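Local coordinates for protein AT-less polyketide synthase (Streptomyces platensis subsp. rosaceus, PDB 4TKT) that probably catalyses the decarboxylative condensation that lengthens the growing polyketide chain, as a ketosynthase domain of the AT-less type I synthase for isomigrastatin, at residues R17-P22 against G360-A365; E95-Q100 against V213-H218; L99-T104 against E251-V256. All blocks are in the same frame, centred on the assembly; numbering follows the deposited sequence.

Interaction 1. Residues R17-P22 against G360-A365; sequences RYPGAP and GHLESA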
# COMPACT_ATOMS: atom_id res chain seq x y z
N ARG A 17 2.97 -1.71 -3.81
CA ARG A 17 3.66 -2.18 -5.00
C ARG A 17 3.81 -1.01 -5.97
O ARG A 17 2.85 -0.61 -6.64
CB ARG A 17 2.89 -3.33 -5.65
CG ARG A 17 3.59 -3.96 -6.84
CD ARG A 17 2.81 -5.16 -7.34
NE ARG A 17 3.33 -5.69 -8.59
CZ ARG A 17 2.82 -6.73 -9.23
NH1 ARG A 17 1.77 -7.37 -8.74
NH2 ARG A 17 3.36 -7.14 -10.37
N TYR A 18 5.02 -0.47 -6.04
CA TYR A 18 5.27 0.80 -6.71
C TYR A 18 6.39 0.64 -7.74
O TYR A 18 7.11 -0.36 -7.70
CB TYR A 18 5.59 1.86 -5.66
CG TYR A 18 4.46 2.04 -4.67
CD1 TYR A 18 3.15 2.16 -5.12
CD2 TYR A 18 4.68 2.04 -3.30
CE1 TYR A 18 2.10 2.30 -4.24
CE2 TYR A 18 3.63 2.17 -2.41
CZ TYR A 18 2.34 2.31 -2.89
OH TYR A 18 1.27 2.45 -2.03
N PRO A 19 6.53 1.60 -8.67
CA PRO A 19 7.55 1.49 -9.72
C PRO A 19 8.95 1.27 -9.15
O PRO A 19 9.43 2.07 -8.35
CB PRO A 19 7.47 2.84 -10.44
CG PRO A 19 6.06 3.27 -10.24
CD PRO A 19 5.71 2.81 -8.85
N GLY A 20 9.59 0.18 -9.57
CA GLY A 20 10.92 -0.16 -9.10
C GLY A 20 10.91 -0.70 -7.68
O GLY A 20 11.97 -0.87 -7.07
N ALA A 21 9.72 -0.98 -7.15
CA ALA A 21 9.58 -1.42 -5.77
C ALA A 21 8.43 -2.40 -5.59
O ALA A 21 7.29 -1.99 -5.34
CB ALA A 21 9.40 -0.22 -4.86
N PRO A 22 8.72 -3.70 -5.71
CA PRO A 22 7.73 -4.78 -5.56
C PRO A 22 7.12 -4.82 -4.17
O PRO A 22 6.03 -5.37 -4.00
CB PRO A 22 8.55 -6.05 -5.84
CG PRO A 22 9.75 -5.58 -6.59
CD PRO A 22 10.05 -4.22 -6.05
N GLY A 360 6.83 8.95 -10.22
CA GLY A 360 5.89 9.55 -11.15
C GLY A 360 4.52 9.79 -10.53
O GLY A 360 4.33 9.62 -9.32
N HIS A 361 3.57 10.18 -11.37
CA HIS A 361 2.22 10.51 -10.92
C HIS A 361 1.32 9.28 -10.97
O HIS A 361 0.83 8.90 -12.04
CB HIS A 361 1.65 11.65 -11.77
CG HIS A 361 0.35 12.20 -11.27
ND1 HIS A 361 -0.20 11.82 -10.07
CD2 HIS A 361 -0.50 13.10 -11.81
CE1 HIS A 361 -1.34 12.47 -9.88
NE2 HIS A 361 -1.54 13.25 -10.93
N LEU A 362 1.08 8.68 -9.81
CA LEU A 362 0.31 7.44 -9.74
C LEU A 362 -1.19 7.70 -9.78
O LEU A 362 -1.99 6.78 -9.67
CB LEU A 362 0.66 6.66 -8.47
CG LEU A 362 1.73 5.57 -8.64
CD1 LEU A 362 3.02 6.16 -9.21
CD2 LEU A 362 2.01 4.88 -7.31
N GLU A 363 -1.56 8.97 -9.94
CA GLU A 363 -2.95 9.36 -10.11
C GLU A 363 -3.85 8.84 -8.97
O GLU A 363 -3.70 9.25 -7.83
CB GLU A 363 -3.46 8.90 -11.47
CG GLU A 363 -3.05 9.84 -12.60
CD GLU A 363 -2.98 9.18 -13.96
OE1 GLU A 363 -2.66 7.97 -14.02
OE2 GLU A 363 -3.25 9.86 -14.97
N SER A 364 -4.76 7.94 -9.29
CA SER A 364 -5.71 7.44 -8.29
C SER A 364 -5.03 6.71 -7.14
O SER A 364 -5.64 6.48 -6.10
CB SER A 364 -6.75 6.53 -8.95
OG SER A 364 -6.13 5.49 -9.68
N ALA A 365 -3.76 6.35 -7.33
CA ALA A 365 -2.99 5.67 -6.29
C ALA A 365 -1.88 6.55 -5.73
O ALA A 365 -1.05 6.09 -4.95
CB ALA A 365 -2.41 4.37 -6.83
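Tyr18 and Pro19 meet Leu362 in the buried interior of a thiolase-fold ketosynthase, where the loop after strand 9-17 faces the loop leading into helix 366-380. The contact is wholly apolar. Leu362 presents CD2 to the ring of Tyr18, with CD2 3.7 Å from CD1 of the tyrosine, and the two side chains cross at about a right angle. Tyr18 CG lies anti to its carbonyl carbon (chi1 -59°), which sets ring atoms CD1 and CE1 beside Leu362 CD2. The other branch of Leu362 serves the proline more loosely, CD1 lying 4.3 Å from Pro19 CD. Ala369 of helix 366-380 touches both Tyr18 and Leu362, and Phe27 meets the tyrosine ring. Next to Leu362, His361 touches Cys186 and meets the ring of His321, consistent with the Cys-His-His site of ketosynthases.

Backbone hydrogen bonds shape each loop. A type II turn runs from Tyr18 to Ala21, with Gly20 at positive phi, and is closed by Ala21 N to Tyr18 O at 2.7 Å. After Leu362 the chain enters a short 3-10 segment, 364-365, and Ala365, the N-cap of helix 366-380, donates its N to Leu362 O at 3.0 Å.

Interaction 2. Residues E95-Q100 against V213-H218; sequences ERLFLQ and VNLSVH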
# COMPACT_ATOMS: atom_id res chain seq x y z
N GLU A 95 -8.18 -5.07 -10.58
CA GLU A 95 -8.86 -5.93 -9.63
C GLU A 95 -7.93 -7.03 -9.14
O GLU A 95 -7.89 -7.35 -7.95
CB GLU A 95 -10.11 -6.56 -10.24
CG GLU A 95 -11.07 -5.58 -10.89
CD GLU A 95 -12.22 -6.27 -11.60
OE1 GLU A 95 -12.57 -7.40 -11.19
OE2 GLU A 95 -12.76 -5.70 -12.57
N ARG A 96 -7.18 -7.62 -10.07
CA ARG A 96 -6.28 -8.72 -9.75
C ARG A 96 -5.19 -8.28 -8.77
O ARG A 96 -4.95 -8.96 -7.77
CB ARG A 96 -5.64 -9.28 -11.02
CG ARG A 96 -6.62 -9.98 -11.96
CD ARG A 96 -5.88 -10.67 -13.10
NE ARG A 96 -6.19 -10.09 -14.40
CZ ARG A 96 -5.38 -10.14 -15.45
NH1 ARG A 96 -4.20 -10.74 -15.35
NH2 ARG A 96 -5.75 -9.59 -16.60
N LEU A 97 -4.55 -7.15 -9.06
CA LEU A 97 -3.45 -6.69 -8.23
C LEU A 97 -3.92 -6.18 -6.87
O LEU A 97 -3.17 -6.23 -5.89
CB LEU A 97 -2.66 -5.59 -8.95
CG LEU A 97 -1.91 -6.02 -10.21
CD1 LEU A 97 -0.82 -5.02 -10.56
CD2 LEU A 97 -1.32 -7.41 -10.05
N PHE A 98 -5.15 -5.68 -6.80
CA PHE A 98 -5.67 -5.17 -5.54
C PHE A 98 -6.04 -6.33 -4.63
O PHE A 98 -5.89 -6.24 -3.41
CB PHE A 98 -6.87 -4.26 -5.76
CG PHE A 98 -7.22 -3.43 -4.56
CD1 PHE A 98 -6.33 -2.50 -4.05
CD2 PHE A 98 -8.45 -3.59 -3.92
CE1 PHE A 98 -6.65 -1.74 -2.94
CE2 PHE A 98 -8.77 -2.83 -2.81
CZ PHE A 98 -7.87 -1.90 -2.32
N LEU A 99 -6.52 -7.42 -5.22
CA LEU A 99 -6.76 -8.65 -4.47
C LEU A 99 -5.49 -9.10 -3.75
O LEU A 99 -5.51 -9.37 -2.56
CB LEU A 99 -7.26 -9.76 -5.39
CG LEU A 99 -8.77 -9.96 -5.48
CD1 LEU A 99 -9.11 -11.01 -6.52
CD2 LEU A 99 -9.34 -10.34 -4.12
N GLN A 100 -4.39 -9.16 -4.50
CA GLN A 100 -3.11 -9.59 -3.95
C GLN A 100 -2.59 -8.58 -2.92
O GLN A 100 -2.00 -8.96 -1.91
CB GLN A 100 -2.09 -9.79 -5.07
CG GLN A 100 -2.45 -10.95 -5.99
CD GLN A 100 -1.40 -11.22 -7.06
OE1 GLN A 100 -0.57 -10.37 -7.36
NE2 GLN A 100 -1.44 -12.42 -7.63
N VAL A 213 -5.55 1.98 -6.52
CA VAL A 213 -4.88 1.22 -7.56
C VAL A 213 -4.91 2.01 -8.87
O VAL A 213 -5.92 2.63 -9.21
CB VAL A 213 -5.53 -0.16 -7.76
CG1 VAL A 213 -7.03 -0.03 -7.98
CG2 VAL A 213 -4.88 -0.91 -8.92
N ASN A 214 -3.79 2.00 -9.58
CA ASN A 214 -3.72 2.68 -10.87
C ASN A 214 -2.72 2.01 -11.80
O ASN A 214 -1.54 1.88 -11.47
CB ASN A 214 -3.34 4.14 -10.67
CG ASN A 214 -3.36 4.92 -11.97
OD1 ASN A 214 -4.42 5.29 -12.47
ND2 ASN A 214 -2.18 5.18 -12.52
N LEU A 215 -3.20 1.58 -12.96
CA LEU A 215 -2.34 0.93 -13.95
C LEU A 215 -2.40 1.63 -15.30
O LEU A 215 -3.38 2.30 -15.62
CB LEU A 215 -2.73 -0.54 -14.11
CG LEU A 215 -2.63 -1.41 -12.85
CD1 LEU A 215 -3.03 -2.85 -13.14
CD2 LEU A 215 -1.22 -1.35 -12.26
N SER A 216 -1.34 1.48 -16.08
CA SER A 216 -1.30 2.03 -17.43
C SER A 216 -1.27 0.90 -18.45
O SER A 216 -0.21 0.55 -18.96
CB SER A 216 -0.09 2.95 -17.61
OG SER A 216 -0.13 4.05 -16.72
N VAL A 217 -2.43 0.34 -18.74
CA VAL A 217 -2.51 -0.87 -19.55
C VAL A 217 -2.82 -0.60 -21.02
O VAL A 217 -2.79 -1.51 -21.85
CB VAL A 217 -3.57 -1.84 -18.99
CG1 VAL A 217 -3.39 -2.00 -17.49
CG2 VAL A 217 -4.96 -1.32 -19.30
N HIS A 218 -3.12 0.66 -21.34
CA HIS A 218 -3.59 1.02 -22.68
C HIS A 218 -2.94 2.33 -23.14
O HIS A 218 -2.71 3.23 -22.34
CB HIS A 218 -5.11 1.13 -22.67
CG HIS A 218 -5.73 1.15 -24.03
ND1 HIS A 218 -5.99 2.31 -24.72
CD2 HIS A 218 -6.16 0.14 -24.82
CE1 HIS A 218 -6.54 2.02 -25.88
NE2 HIS A 218 -6.66 0.71 -25.97
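Leu97 meets Leu215, and Phe98 meets Val213, where helix 93-109 packs against the end of strand 208-214, a helix-on-sheet contact in the N-terminal half of the thiolase fold. In the first shell, CD1 of Leu97 sits against both methyls of Leu215, 4.0 Å from its CD1 and 4.1 Å from its CD2. The second pair is looser: Phe98 CD1 approaches Val213 CB obliquely at 4.5 Å. The backbones are nevertheless close here, the CA atoms of Phe98 and Val213 lying 6.7 Å apart. The helix contributes two successive residues, Leu97 and Phe98, whereas the chain opposite uses alternate ones, Val213 and Leu215, with Asn214 between them turned to the other side. Phe98 extends with CG anti to its backbone N (chi1 -165°), which swings the ring past Val213 toward helix 163-173.

The next shell completes this apolar cluster. Ile165 of helix 163-173 touches both Phe98 and Val213, and Val253 of the neighbouring strand packs on Leu97, Phe98 and Val213. A salt bridge from Glu95 OE1 to Arg168 NE joins helices 93-109 and 163-173 on the side turned from the strand.

Polar groups fix the chain beyond the strand. Ser216 N donates to Glu251 OE2, and Ser216 OG bonds Lys221 NZ. At the far end the imidazole of His218 is held through both nitrogens: ND1 caps the backbone N of Gly220, at the approach to helix 220-227, while NE2 bonds Glu148 OE2.

Interaction 3. Residues L99-T104 against E251-V256; sequences LQCAHT and EGVGAV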
# COMPACT_ATOMS: atom_id res chain seq x y z
N LEU A 99 -6.52 -7.42 -5.22
CA LEU A 99 -6.76 -8.65 -4.47
C LEU A 99 -5.49 -9.10 -3.75
O LEU A 99 -5.51 -9.37 -2.56
CB LEU A 99 -7.26 -9.76 -5.39
CG LEU A 99 -8.77 -9.96 -5.48
CD1 LEU A 99 -9.11 -11.01 -6.52
CD2 LEU A 99 -9.34 -10.34 -4.12
N GLN A 100 -4.39 -9.16 -4.50
CA GLN A 100 -3.11 -9.59 -3.95
C GLN A 100 -2.59 -8.58 -2.92
O GLN A 100 -2.00 -8.96 -1.91
CB GLN A 100 -2.09 -9.79 -5.07
CG GLN A 100 -2.45 -10.95 -5.99
CD GLN A 100 -1.40 -11.22 -7.06
OE1 GLN A 100 -0.57 -10.37 -7.36
NE2 GLN A 100 -1.44 -12.42 -7.63
N CYS A 101 -2.82 -7.30 -3.19
CA CYS A 101 -2.47 -6.24 -2.26
C CYS A 101 -3.24 -6.37 -0.95
O CYS A 101 -2.69 -6.18 0.13
CB CYS A 101 -2.75 -4.88 -2.90
SG CYS A 101 -2.39 -3.47 -1.84
N ALA A 102 -4.53 -6.68 -1.06
CA ALA A 102 -5.39 -6.84 0.12
C ALA A 102 -4.87 -7.95 1.03
O ALA A 102 -4.80 -7.79 2.24
CB ALA A 102 -6.81 -7.13 -0.31
N HIS A 103 -4.52 -9.09 0.43
CA HIS A 103 -4.04 -10.22 1.21
C HIS A 103 -2.72 -9.89 1.89
O HIS A 103 -2.55 -10.16 3.08
CB HIS A 103 -3.87 -11.46 0.33
CG HIS A 103 -3.44 -12.67 1.08
ND1 HIS A 103 -4.28 -13.36 1.93
CD2 HIS A 103 -2.25 -13.32 1.14
CE1 HIS A 103 -3.63 -14.37 2.47
NE2 HIS A 103 -2.40 -14.37 2.00
N THR A 104 -1.79 -9.31 1.14
CA THR A 104 -0.48 -8.95 1.68
C THR A 104 -0.62 -7.98 2.85
O THR A 104 0.18 -8.02 3.79
CB THR A 104 0.43 -8.32 0.61
OG1 THR A 104 -0.27 -7.26 -0.04
CG2 THR A 104 0.82 -9.35 -0.43
N GLU A 251 2.38 3.73 -12.36
CA GLU A 251 1.54 2.62 -11.91
C GLU A 251 1.77 2.34 -10.43
O GLU A 251 2.86 2.56 -9.91
CB GLU A 251 1.83 1.36 -12.72
CG GLU A 251 1.37 1.42 -14.16
CD GLU A 251 1.68 0.14 -14.92
OE1 GLU A 251 2.69 -0.51 -14.59
OE2 GLU A 251 0.90 -0.21 -15.83
N GLY A 252 0.75 1.84 -9.74
CA GLY A 252 0.89 1.52 -8.34
C GLY A 252 -0.33 0.90 -7.70
O GLY A 252 -1.47 1.18 -8.09
N VAL A 253 -0.09 0.03 -6.72
CA VAL A 253 -1.16 -0.56 -5.92
C VAL A 253 -0.76 -0.53 -4.46
O VAL A 253 0.33 -0.97 -4.10
CB VAL A 253 -1.45 -2.03 -6.32
CG1 VAL A 253 -2.74 -2.50 -5.68
CG2 VAL A 253 -1.53 -2.18 -7.83
N GLY A 254 -1.64 -0.01 -3.60
CA GLY A 254 -1.34 0.06 -2.19
C GLY A 254 -2.59 0.01 -1.33
O GLY A 254 -3.68 0.31 -1.81
N ALA A 255 -2.42 -0.35 -0.06
CA ALA A 255 -3.53 -0.40 0.87
C ALA A 255 -3.07 -0.33 2.32
O ALA A 255 -1.93 -0.67 2.64
CB ALA A 255 -4.36 -1.65 0.65
N VAL A 256 -3.96 0.13 3.19
CA VAL A 256 -3.71 0.11 4.63
C VAL A 256 -4.90 -0.52 5.34
O VAL A 256 -6.04 -0.41 4.90
CB VAL A 256 -3.48 1.53 5.20
CG1 VAL A 256 -2.09 2.02 4.84
CG2 VAL A 256 -4.54 2.49 4.69
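Cys101 carries this contact, pressing its side chain onto Val253, Gly254 and Ala255 of strand 252-260. The tight part is small and centred on the sulfur. With SG anti to the backbone N (chi1 179°), the thiol extends from the helix onto the peptide between Gly254 and Ala255, SG standing 3.5 Å from Gly254 C and 3.6 Å from Ala255 N. Flanking residues of the strand complete the seat. Ala255 brings its CB to 3.7 Å from Cys101 SG, and Val253 places CG1 3.7 Å from Cys101 CB. The backbones approach most closely between Cys101 CA and Gly254 CA, 6.4 Å apart.

Away from this spot the segments separate quickly. Leu99 and Ala102 are directed away from the strand, where both touch Val169 of helix 163-173. Thr104, partly exposed, turns back on its own helix: OG1 donates to Cys101 O at 2.7 Å, from above the carbonyl plane and 38° out of it. Thr105 OG1 also bonds that carbonyl oxygen, while Thr104 OG1 lies within bonding distance of Gln100 O as well. Glu251, just before the strand, is held elsewhere, its OE2 in a salt bridge with Arg45 NH1.

Helix and strand run in broadly the same direction: the axes of these short segments come within 7.9 Å, at 35° to each other. Strand 252-260 itself runs against its neighbours 208-214 and 9-17, as the fifth strand does in the 3-2-4-5-1 sheet order characteristic of the thiolase fold.

How the interactions relate
From the N terminus, strand 9-17 runs into the loop of interaction 1, whose partner comes 338 residues later; that contact encloses the other two. Helix 93-109 then starts both inner loops, Leu99 and Gln100 being common to their segments. Interaction 2 closes the shorter loop at strand 208-214 and interaction 3 the longer at strand 252-260, its neighbour in the sheet. Interactions 2 and 3 hold helix 93-109 to one face of these strands, while interaction 1 lies on the opposite face, beside helix 366-380. Backbone bonds Arg17 N to Val253 O and Gly252 N to Asn214 O join the three strands, and Ser364 OG bonds Val213 O.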